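Local structure of mitotic checkpoint control protein kinase BUB1 (Drosophila melanogaster, 6JKK) at residues Thr244-Leu249 / Arg305-Leu310; Asp155-Met160 / Lys326-Ala331; Lys81-Gln86 / Ser131-Tyr136. The protein probably acts as a protein kinase of the mitotic checkpoint at the kinetochore, this chain being the kinase domain of BubR1. All coordinates share one frame; numbering follows the deposited sequence.

Interaction 1: residues Thr244-Leu249 / Arg305-Leu310; sequences TYQLDL and RTMPNL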
loop_
_atom_site.group_PDB
_atom_site.type_symbol
_atom_site.label_atom_id
_atom_site.label_comp_id
_atom_site.label_asym_id
_atom_site.label_seq_id
_atom_site.Cartn_x
_atom_site.Cartn_y
_atom_site.Cartn_z
ATOM N N THR A 244 -3.601 13.732 9.411
ATOM C CA THR A 244 -4.215 13.318 8.157
ATOM C C THR A 244 -3.201 12.449 7.426
ATOM O O THR A 244 -3.060 11.265 7.725
ATOM C CB THR A 244 -4.621 14.518 7.271
ATOM O OG1 THR A 244 -3.502 15.401 7.106
ATOM C CG2 THR A 244 -5.786 15.280 7.893
ATOM N N TYR A 245 -2.469 13.050 6.493
ATOM C CA TYR A 245 -1.520 12.305 5.660
ATOM C C TYR A 245 -0.331 11.723 6.437
ATOM O O TYR A 245 0.329 10.798 5.956
ATOM C CB TYR A 245 -1.034 13.179 4.493
ATOM C CG TYR A 245 -2.162 13.682 3.616
ATOM C CD1 TYR A 245 -2.662 12.906 2.574
ATOM C CD2 TYR A 245 -2.729 14.932 3.830
ATOM C CE1 TYR A 245 -3.696 13.362 1.774
ATOM C CE2 TYR A 245 -3.759 15.394 3.038
ATOM C CZ TYR A 245 -4.238 14.608 2.011
ATOM O OH TYR A 245 -5.267 15.074 1.223
ATOM N N GLN A 246 -0.066 12.248 7.634
ATOM C CA GLN A 246 1.036 11.746 8.465
ATOM C C GLN A 246 0.935 10.242 8.711
ATOM O O GLN A 246 1.956 9.562 8.893
ATOM C CB GLN A 246 1.086 12.470 9.817
ATOM C CG GLN A 246 1.232 13.993 9.743
ATOM C CD GLN A 246 -0.107 14.710 9.727
ATOM O OE1 GLN A 246 -1.030 14.305 9.023
ATOM N NE2 GLN A 246 -0.221 15.776 10.514
ATOM N N LEU A 247 -0.294 9.726 8.724
ATOM C CA LEU A 247 -0.531 8.301 8.986
ATOM C C LEU A 247 0.142 7.423 7.933
ATOM O O LEU A 247 0.723 6.380 8.254
ATOM C CB LEU A 247 -2.037 8.003 9.048
ATOM C CG LEU A 247 -2.438 6.574 9.425
ATOM C CD1 LEU A 247 -1.914 6.229 10.817
ATOM C CD2 LEU A 247 -3.941 6.367 9.361
ATOM N N ASP A 248 0.052 7.848 6.676
ATOM C CA ASP A 248 0.690 7.132 5.577
ATOM C C ASP A 248 2.205 7.282 5.626
ATOM O O ASP A 248 2.938 6.335 5.348
ATOM C CB ASP A 248 0.171 7.655 4.240
ATOM C CG ASP A 248 -1.102 6.980 3.810
ATOM O OD1 ASP A 248 -1.592 6.107 4.561
ATOM O OD2 ASP A 248 -1.609 7.324 2.722
ATOM N N LEU A 249 2.665 8.478 5.984
ATOM C CA LEU A 249 4.098 8.771 5.999
ATOM C C LEU A 249 4.765 7.972 7.121
ATOM O O LEU A 249 5.909 7.533 6.999
ATOM C CB LEU A 249 4.340 10.279 6.139
ATOM C CG LEU A 249 3.680 11.125 5.042
ATOM C CD1 LEU A 249 4.066 12.584 5.143
ATOM C CD2 LEU A 249 4.018 10.591 3.656
ATOM N N ARG A 305 -1.421 21.059 8.169
ATOM C CA ARG A 305 -1.532 22.077 7.136
ATOM C C ARG A 305 -0.533 21.869 6.009
ATOM O O ARG A 305 -0.855 22.090 4.841
ATOM C CB ARG A 305 -1.351 23.469 7.732
ATOM C CG ARG A 305 -2.468 23.870 8.667
ATOM C CD ARG A 305 -2.704 25.366 8.599
ATOM N NE ARG A 305 -4.103 25.710 8.834
ATOM C CZ ARG A 305 -4.581 26.184 9.982
ATOM N NH1 ARG A 305 -3.772 26.381 11.016
ATOM N NH2 ARG A 305 -5.871 26.470 10.093
ATOM N N THR A 306 0.685 21.465 6.367
ATOM C CA THR A 306 1.744 21.250 5.383
ATOM C C THR A 306 2.485 19.936 5.627
ATOM O O THR A 306 2.992 19.692 6.724
ATOM C CB THR A 306 2.765 22.411 5.393
ATOM O OG1 THR A 306 3.493 22.397 6.627
ATOM C CG2 THR A 306 2.062 23.744 5.253
ATOM N N MET A 307 2.539 19.091 4.602
ATOM C CA MET A 307 3.300 17.847 4.675
ATOM C C MET A 307 4.718 18.078 4.157
ATOM O O MET A 307 4.956 19.023 3.407
ATOM C CB MET A 307 2.610 16.755 3.854
ATOM C CG MET A 307 1.252 16.335 4.402
ATOM S SD MET A 307 1.389 15.634 6.059
ATOM C CE MET A 307 0.468 16.854 6.992
ATOM N N PRO A 308 5.675 17.231 4.572
ATOM C CA PRO A 308 7.027 17.331 4.013
ATOM C C PRO A 308 7.054 17.078 2.509
ATOM O O PRO A 308 6.198 16.357 1.989
ATOM C CB PRO A 308 7.784 16.207 4.730
ATOM C CG PRO A 308 6.728 15.283 5.253
ATOM C CD PRO A 308 5.584 16.186 5.603
ATOM N N ASN A 309 8.031 17.665 1.823
ATOM C CA ASN A 309 8.199 17.460 0.385
ATOM C C ASN A 309 8.772 16.068 0.103
ATOM O O ASN A 309 9.967 15.832 0.299
ATOM C CB ASN A 309 9.106 18.559 -0.199
ATOM C CG ASN A 309 9.158 18.546 -1.726
ATOM O OD1 ASN A 309 9.125 17.493 -2.355
ATOM N ND2 ASN A 309 9.252 19.728 -2.323
ATOM N N LEU A 310 7.923 15.154 -0.363
ATOM C CA LEU A 310 8.347 13.783 -0.638
ATOM C C LEU A 310 9.313 13.702 -1.830
ATOM O O LEU A 310 10.150 12.797 -1.899
ATOM C CB LEU A 310 7.132 12.875 -0.875
ATOM C CG LEU A 310 6.083 12.792 0.238
ATOM C CD1 LEU A 310 5.070 11.683 -0.029
ATOM C CD2 LEU A 310 6.747 12.575 1.589
#
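Tyr245 and Met307 face each other where helix 246-261 comes close to the irregular loop 305-310, Tyr245 CA lying 7.4 Å from Met307 CA; the backbones then diverge, and Thr244 CA is 9.2 Å from Arg305 CA. No hydrogen bond joins the segments, so side chains carry the contact. Met307 provides the largest share. Bent at chi2 and chi3, it lays CG and SD against Tyr245, with SD 3.8 Å from Tyr245 CB, and then turns its methyl onto Gln246. There Met307 CE sits 3.5 Å from Gln246 CD and almost equally far from the amide oxygen and nitrogen, covering the amide rather than meeting one end of it. That amide is not loose: Gln246 OE1 accepts from Thr244 N at 2.7 Å, folding the side chain back toward Thr244. Further along, Leu249 CD1 abuts the Pro308 ring at CG, 3.8 Å away, and its other branch, CD2, lies 4.0 Å from Leu310 CD2. The same helix sends Asp248 to the catalytic-loop backbone at His180 and Ala181, as in protein kinases. The chemistry is therefore dispersive: Met307 packs on both an apolar surface and an amide whose OE1 and NE2 are both hydrogen-bonded, so covering the polar group probably costs little here.

Interaction 2: residues Asp155-Met160 / Lys326-Ala331; sequences DEYVVM and KYVAEA
Asp155 and Tyr327 both send CG anti to the backbone N (chi1 -179° and 179°), and the two extended side chains approach from opposite directions until carboxylate and phenol meet between their helices. Tyr327 OH donates to Asp155 OD1, which lies at the ring's edge, near its plane; the modelled separation of 2.4 Å is very short, and its exact value is best taken with caution. The other oxygen works on its own helix. As the N-cap of helix 156-175, Asp155 OD2 accepts from Tyr157 N at 2.8 Å, the donor standing above the carboxylate plane, with a weak second bond from Val158 N. One carboxylate thus divides its oxygens between a helix start and a neighbouring helix. With an alanine here, the Tyr327 hydroxyl would probably lose its acceptor and the first turn of the helix its cap. Beside this bond the two tyrosines form an offset edge-to-face pair, the edge of Tyr327 directed at the face of Tyr157, centroids 5.8 Å apart and planes at 72°. On the opposite face of Tyr157, Met160 CE sits 3.5 Å above the ring plane, over the centre. Val328 CG2 touches Tyr157 CD2 at 3.7 Å, and Ala331 CB lies 4.1 Å from Val158 CG2. The two helical segments cross nearly perpendicularly, their axes 9.4 Å apart. The hydroxyl of Tyr157 bonds to Lys324 NZ, just ahead of helix 325-339. Leu321 of helix 310-322 touches both Tyr157 and Val328, while helices 288-299 and 246-261 pack against Val159, so that the contact joins helix 325-339 to the start of helix 156-175 within the helical lobe.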
loop_
_atom_site.group_PDB
_atom_site.type_symbol
_atom_site.label_atom_id
_atom_site.label_comp_id
_atom_site.label_asym_id
_atom_site.label_seq_id
_atom_site.Cartn_x
_atom_site.Cartn_y
_atom_site.Cartn_z
ATOM N N ASP A 155 19.911 -5.484 0.372
ATOM C CA ASP A 155 20.997 -4.535 0.146
ATOM C C ASP A 155 20.509 -3.099 0.285
ATOM O O ASP A 155 19.438 -2.750 -0.217
ATOM C CB ASP A 155 21.606 -4.744 -1.235
ATOM C CG ASP A 155 22.745 -3.797 -1.516
ATOM O OD1 ASP A 155 23.906 -4.176 -1.281
ATOM O OD2 ASP A 155 22.479 -2.673 -1.982
ATOM N N GLU A 156 21.302 -2.279 0.971
ATOM C CA GLU A 156 20.921 -0.904 1.280
ATOM C C GLU A 156 20.507 -0.121 0.039
ATOM O O GLU A 156 19.531 0.629 0.065
ATOM C CB GLU A 156 22.082 -0.183 1.977
ATOM C CG GLU A 156 21.696 1.189 2.519
ATOM C CD GLU A 156 22.887 2.064 2.820
ATOM O OE1 GLU A 156 24.033 1.605 2.626
ATOM O OE2 GLU A 156 22.676 3.220 3.246
ATOM N N TYR A 157 21.242 -0.298 -1.053
ATOM C CA TYR A 157 20.967 0.468 -2.267
ATOM C C TYR A 157 19.717 -0.029 -2.992
ATOM O O TYR A 157 18.970 0.767 -3.569
ATOM C CB TYR A 157 22.205 0.516 -3.166
ATOM C CG TYR A 157 23.250 1.451 -2.605
ATOM C CD1 TYR A 157 24.122 1.034 -1.603
ATOM C CD2 TYR A 157 23.340 2.763 -3.046
ATOM C CE1 TYR A 157 25.068 1.894 -1.076
ATOM C CE2 TYR A 157 24.280 3.628 -2.524
ATOM C CZ TYR A 157 25.135 3.191 -1.540
ATOM O OH TYR A 157 26.067 4.067 -1.027
ATOM N N VAL A 158 19.466 -1.335 -2.934
ATOM C CA VAL A 158 18.183 -1.856 -3.417
ATOM C C VAL A 158 17.040 -1.240 -2.606
ATOM O O VAL A 158 16.004 -0.860 -3.164
ATOM C CB VAL A 158 18.128 -3.400 -3.374
ATOM C CG1 VAL A 158 16.733 -3.895 -3.703
ATOM C CG2 VAL A 158 19.117 -3.987 -4.360
ATOM N N VAL A 159 17.235 -1.108 -1.294
ATOM C CA VAL A 159 16.206 -0.486 -0.456
ATOM C C VAL A 159 16.008 0.990 -0.835
ATOM O O VAL A 159 14.874 1.476 -0.880
ATOM C CB VAL A 159 16.494 -0.642 1.058
ATOM C CG1 VAL A 159 15.402 0.030 1.888
ATOM C CG2 VAL A 159 16.601 -2.129 1.440
ATOM N N MET A 160 17.099 1.699 -1.125
ATOM C CA MET A 160 16.977 3.091 -1.562
ATOM C C MET A 160 16.133 3.190 -2.826
ATOM O O MET A 160 15.302 4.098 -2.965
ATOM C CB MET A 160 18.344 3.702 -1.849
ATOM C CG MET A 160 19.267 3.767 -0.675
ATOM S SD MET A 160 20.727 4.658 -1.207
ATOM C CE MET A 160 21.861 4.107 0.065
ATOM N N LYS A 326 27.755 1.787 -10.577
ATOM C CA LYS A 326 28.223 0.445 -10.918
ATOM C C LYS A 326 27.770 -0.588 -9.882
ATOM O O LYS A 326 27.220 -1.635 -10.237
ATOM C CB LYS A 326 29.748 0.426 -11.052
ATOM C CG LYS A 326 30.258 -0.442 -12.191
ATOM C CD LYS A 326 30.971 -1.685 -11.680
ATOM C CE LYS A 326 32.451 -1.423 -11.417
ATOM N NZ LYS A 326 33.110 -2.552 -10.694
ATOM N N TYR A 327 28.007 -0.299 -8.603
ATOM C CA TYR A 327 27.567 -1.184 -7.525
ATOM C C TYR A 327 26.064 -1.422 -7.547
ATOM O O TYR A 327 25.602 -2.548 -7.342
ATOM C CB TYR A 327 27.954 -0.619 -6.155
ATOM C CG TYR A 327 27.487 -1.498 -5.015
ATOM C CD1 TYR A 327 28.242 -2.591 -4.609
ATOM C CD2 TYR A 327 26.277 -1.255 -4.364
ATOM C CE1 TYR A 327 27.822 -3.408 -3.580
ATOM C CE2 TYR A 327 25.845 -2.068 -3.333
ATOM C CZ TYR A 327 26.625 -3.142 -2.945
ATOM O OH TYR A 327 26.211 -3.959 -1.920
ATOM N N VAL A 328 25.308 -0.352 -7.770
ATOM C CA VAL A 328 23.849 -0.411 -7.739
ATOM C C VAL A 328 23.313 -1.318 -8.845
ATOM O O VAL A 328 22.395 -2.110 -8.623
ATOM C CB VAL A 328 23.240 1.008 -7.844
ATOM C CG1 VAL A 328 21.742 0.946 -8.078
ATOM C CG2 VAL A 328 23.542 1.799 -6.584
ATOM N N ALA A 329 23.902 -1.214 -10.033
ATOM C CA ALA A 329 23.499 -2.063 -11.148
ATOM C C ALA A 329 23.761 -3.530 -10.818
ATOM O O ALA A 329 22.940 -4.395 -11.128
ATOM C CB ALA A 329 24.223 -1.654 -12.418
ATOM N N GLU A 330 24.904 -3.804 -10.190
ATOM C CA GLU A 330 25.236 -5.156 -9.734
ATOM C C GLU A 330 24.254 -5.647 -8.676
ATOM O O GLU A 330 23.751 -6.773 -8.751
ATOM C CB GLU A 330 26.648 -5.195 -9.152
ATOM C CG GLU A 330 27.760 -4.976 -10.158
ATOM C CD GLU A 330 29.106 -4.794 -9.482
ATOM O OE1 GLU A 330 29.182 -5.011 -8.253
ATOM O OE2 GLU A 330 30.082 -4.430 -10.174
ATOM N N ALA A 331 23.989 -4.804 -7.682
ATOM C CA ALA A 331 23.062 -5.166 -6.606
ATOM C C ALA A 331 21.653 -5.441 -7.132
ATOM O O ALA A 331 20.984 -6.379 -6.688
ATOM C CB ALA A 331 23.035 -4.081 -5.539
#

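Interaction 3: residues Lys81-Gln86 / Ser131-Tyr136; sequences KVALKQ and SEFSDY
Ala83 and Ser131 form an antiparallel hydrogen-bonded pair, the centre of the junction between strand 80-87 and the end of strand 127-132. Ala83 N donates to Ser131 O at 2.7 Å, and Ser131 N returns a bond to Ala83 O at 3.0 Å. Ser131 O also receives a CA-H...O contact, Val82 CA lying 3.2 Å from it. A third backbone bond, Phe133 N to Lys81 O at 3.0 Å, extends the pairing past the last residue of the strand. The next shell is made of side chains. Phe133, with CG anti to its amide nitrogen (chi1 -175°), turns its ring so that Ala83 CB comes to its edge, near the plane, while Lys81 CD packs 3.8 Å from Phe133 CD1. Beyond the ring the extended Lys81 chain crosses Asp135 at about a right angle and ends in a salt bridge, NZ 2.9 Å from Asp135 OD1 and approaching nearly in line with the C-O bond. On the side of the sheet shared by Ala83 and Ser131, a water lies 2.7 Å from Ser131 OG and donates to Ala83 O over a longer span. A bound glycerol lies close to the Ser131 side chain, which occupies what is probably the gatekeeper position at the entry to the kinase hinge. Further out, strand 68-75 pairs with the other edge of strand 80-87, and Lys85, the predicted ATP-binding lysine, makes salt bridges to Glu94 and Asp207, as in active-like kinase sites. Backbone bonds therefore set the register beside the presumed nucleotide pocket, while an outlying charge pair ties the loop that follows to the strand, with the lysine's apolar stem resting against Phe133.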
loop_
_atom_site.group_PDB
_atom_site.type_symbol
_atom_site.label_atom_id
_atom_site.label_comp_id
_atom_site.label_asym_id
_atom_site.label_seq_id
_atom_site.Cartn_x
_atom_site.Cartn_y
_atom_site.Cartn_z
ATOM N N LYS A 81 -3.408 -13.991 -14.389
ATOM C CA LYS A 81 -3.476 -14.465 -13.012
ATOM C C LYS A 81 -4.085 -13.390 -12.130
ATOM O O LYS A 81 -3.632 -12.242 -12.139
ATOM C CB LYS A 81 -2.084 -14.806 -12.488
ATOM C CG LYS A 81 -1.639 -16.235 -12.732
ATOM C CD LYS A 81 -0.536 -16.595 -11.752
ATOM C CE LYS A 81 0.273 -17.782 -12.232
ATOM N NZ LYS A 81 1.363 -18.123 -11.271
ATOM N N VAL A 82 -5.103 -13.761 -11.360
ATOM C CA VAL A 82 -5.822 -12.782 -10.557
ATOM C C VAL A 82 -5.823 -13.136 -9.069
ATOM O O VAL A 82 -5.634 -14.298 -8.690
ATOM C CB VAL A 82 -7.279 -12.607 -11.071
ATOM C CG1 VAL A 82 -7.289 -12.092 -12.504
ATOM C CG2 VAL A 82 -8.044 -13.919 -10.984
ATOM N N ALA A 83 -6.010 -12.123 -8.230
ATOM C CA ALA A 83 -6.285 -12.346 -6.818
ATOM C C ALA A 83 -7.772 -12.149 -6.627
ATOM O O ALA A 83 -8.340 -11.181 -7.144
ATOM C CB ALA A 83 -5.526 -11.357 -5.959
ATOM N N LEU A 84 -8.401 -13.053 -5.886
ATOM C CA LEU A 84 -9.808 -12.897 -5.552
ATOM C C LEU A 84 -9.928 -12.607 -4.065
ATOM O O LEU A 84 -9.532 -13.427 -3.232
ATOM C CB LEU A 84 -10.604 -14.153 -5.933
ATOM C CG LEU A 84 -10.441 -14.584 -7.394
ATOM C CD1 LEU A 84 -9.528 -15.781 -7.493
ATOM C CD2 LEU A 84 -11.774 -14.884 -8.067
ATOM N N LYS A 85 -10.455 -11.432 -3.736
ATOM C CA LYS A 85 -10.582 -11.029 -2.341
ATOM C C LYS A 85 -12.038 -11.005 -1.926
ATOM O O LYS A 85 -12.846 -10.240 -2.476
ATOM C CB LYS A 85 -9.965 -9.646 -2.121
ATOM C CG LYS A 85 -10.074 -9.149 -0.684
ATOM C CD LYS A 85 -9.494 -7.750 -0.557
ATOM C CE LYS A 85 -9.587 -7.224 0.864
ATOM N NZ LYS A 85 -8.832 -5.941 0.987
ATOM N N GLN A 86 -12.364 -11.849 -0.953
ATOM C CA GLN A 86 -13.722 -11.950 -0.446
ATOM C C GLN A 86 -13.811 -11.313 0.930
ATOM O O GLN A 86 -12.928 -11.511 1.770
ATOM C CB GLN A 86 -14.134 -13.414 -0.352
ATOM C CG GLN A 86 -15.570 -13.612 0.136
ATOM C CD GLN A 86 -16.125 -14.969 -0.236
ATOM O OE1 GLN A 86 -15.572 -16.006 0.135
ATOM N NE2 GLN A 86 -17.217 -14.969 -0.989
ATOM N N SER A 131 -8.503 -8.601 -8.723
ATOM C CA SER A 131 -7.423 -7.701 -9.150
ATOM C C SER A 131 -6.209 -8.506 -9.627
ATOM O O SER A 131 -6.203 -9.724 -9.531
ATOM C CB SER A 131 -7.024 -6.757 -8.012
ATOM O OG SER A 131 -6.635 -7.489 -6.858
ATOM N N GLU A 132 -5.176 -7.834 -10.128
ATOM C CA GLU A 132 -4.023 -8.555 -10.684
ATOM C C GLU A 132 -3.189 -9.265 -9.617
ATOM O O GLU A 132 -2.920 -8.702 -8.553
ATOM C CB GLU A 132 -3.128 -7.608 -11.498
ATOM C CG GLU A 132 -1.981 -8.321 -12.212
ATOM C CD GLU A 132 -1.110 -7.388 -13.032
ATOM O OE1 GLU A 132 -1.389 -6.171 -13.050
ATOM O OE2 GLU A 132 -0.142 -7.878 -13.650
ATOM N N PHE A 133 -2.775 -10.496 -9.918
ATOM C CA PHE A 133 -1.900 -11.271 -9.044
ATOM C C PHE A 133 -0.447 -11.055 -9.445
ATOM O O PHE A 133 -0.132 -10.976 -10.634
ATOM C CB PHE A 133 -2.247 -12.753 -9.163
ATOM C CG PHE A 133 -1.484 -13.642 -8.215
ATOM C CD1 PHE A 133 -0.395 -14.378 -8.658
ATOM C CD2 PHE A 133 -1.871 -13.752 -6.885
ATOM C CE1 PHE A 133 0.302 -15.205 -7.793
ATOM C CE2 PHE A 133 -1.180 -14.577 -6.011
ATOM C CZ PHE A 133 -0.092 -15.305 -6.465
ATOM N N SER A 134 0.436 -10.950 -8.458
ATOM C CA SER A 134 1.862 -10.808 -8.740
ATOM C C SER A 134 2.611 -12.111 -8.500
ATOM O O SER A 134 2.514 -12.689 -7.415
ATOM C CB SER A 134 2.476 -9.722 -7.861
ATOM O OG SER A 134 3.889 -9.767 -7.960
ATOM N N ASP A 135 3.378 -12.558 -9.494
ATOM C CA ASP A 135 4.209 -13.757 -9.340
ATOM C C ASP A 135 5.329 -13.560 -8.317
ATOM O O ASP A 135 5.874 -14.533 -7.793
ATOM C CB ASP A 135 4.818 -14.194 -10.679
ATOM C CG ASP A 135 3.821 -14.904 -11.579
ATOM O OD1 ASP A 135 3.410 -16.037 -11.244
ATOM O OD2 ASP A 135 3.461 -14.335 -12.632
ATOM N N TYR A 136 5.665 -12.305 -8.027
ATOM C CA TYR A 136 6.745 -12.003 -7.087
ATOM C C TYR A 136 6.258 -11.785 -5.650
ATOM O O TYR A 136 7.028 -11.933 -4.696
ATOM C CB TYR A 136 7.557 -10.804 -7.587
ATOM C CG TYR A 136 8.129 -11.037 -8.966
ATOM C CD1 TYR A 136 9.236 -11.856 -9.146
ATOM C CD2 TYR A 136 7.550 -10.457 -10.091
ATOM C CE1 TYR A 136 9.758 -12.082 -10.401
ATOM C CE2 TYR A 136 8.067 -10.678 -11.354
ATOM C CZ TYR A 136 9.172 -11.488 -11.500
ATOM O OH TYR A 136 9.690 -11.706 -12.753
HETATM O O HOH W 1 -8.528 -8.501 -5.248
#

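How the interactions relate
The three contacts mark out the two-lobed kinase fold. Interaction 3 comes first along the chain and closes before the others open; it lies in the mixed sheet of the N-terminal lobe and leads into the hinge. Interactions 1 and 2 belong to the helical lobe, with interaction 1 nested inside the long loop that interaction 2 closes. Their centres are about 27 Å apart, and the centre of interaction 3 lies about 30 Å from that of interaction 1 and 28 Å from that of interaction 2. Helix 156-175 connects these two: its start carries interaction 2, and Leu167, Val170 and His174 pack against interaction 1. Sheet pairing thus frames the probable nucleotide site, while side-chain contacts join the helices of the other lobe.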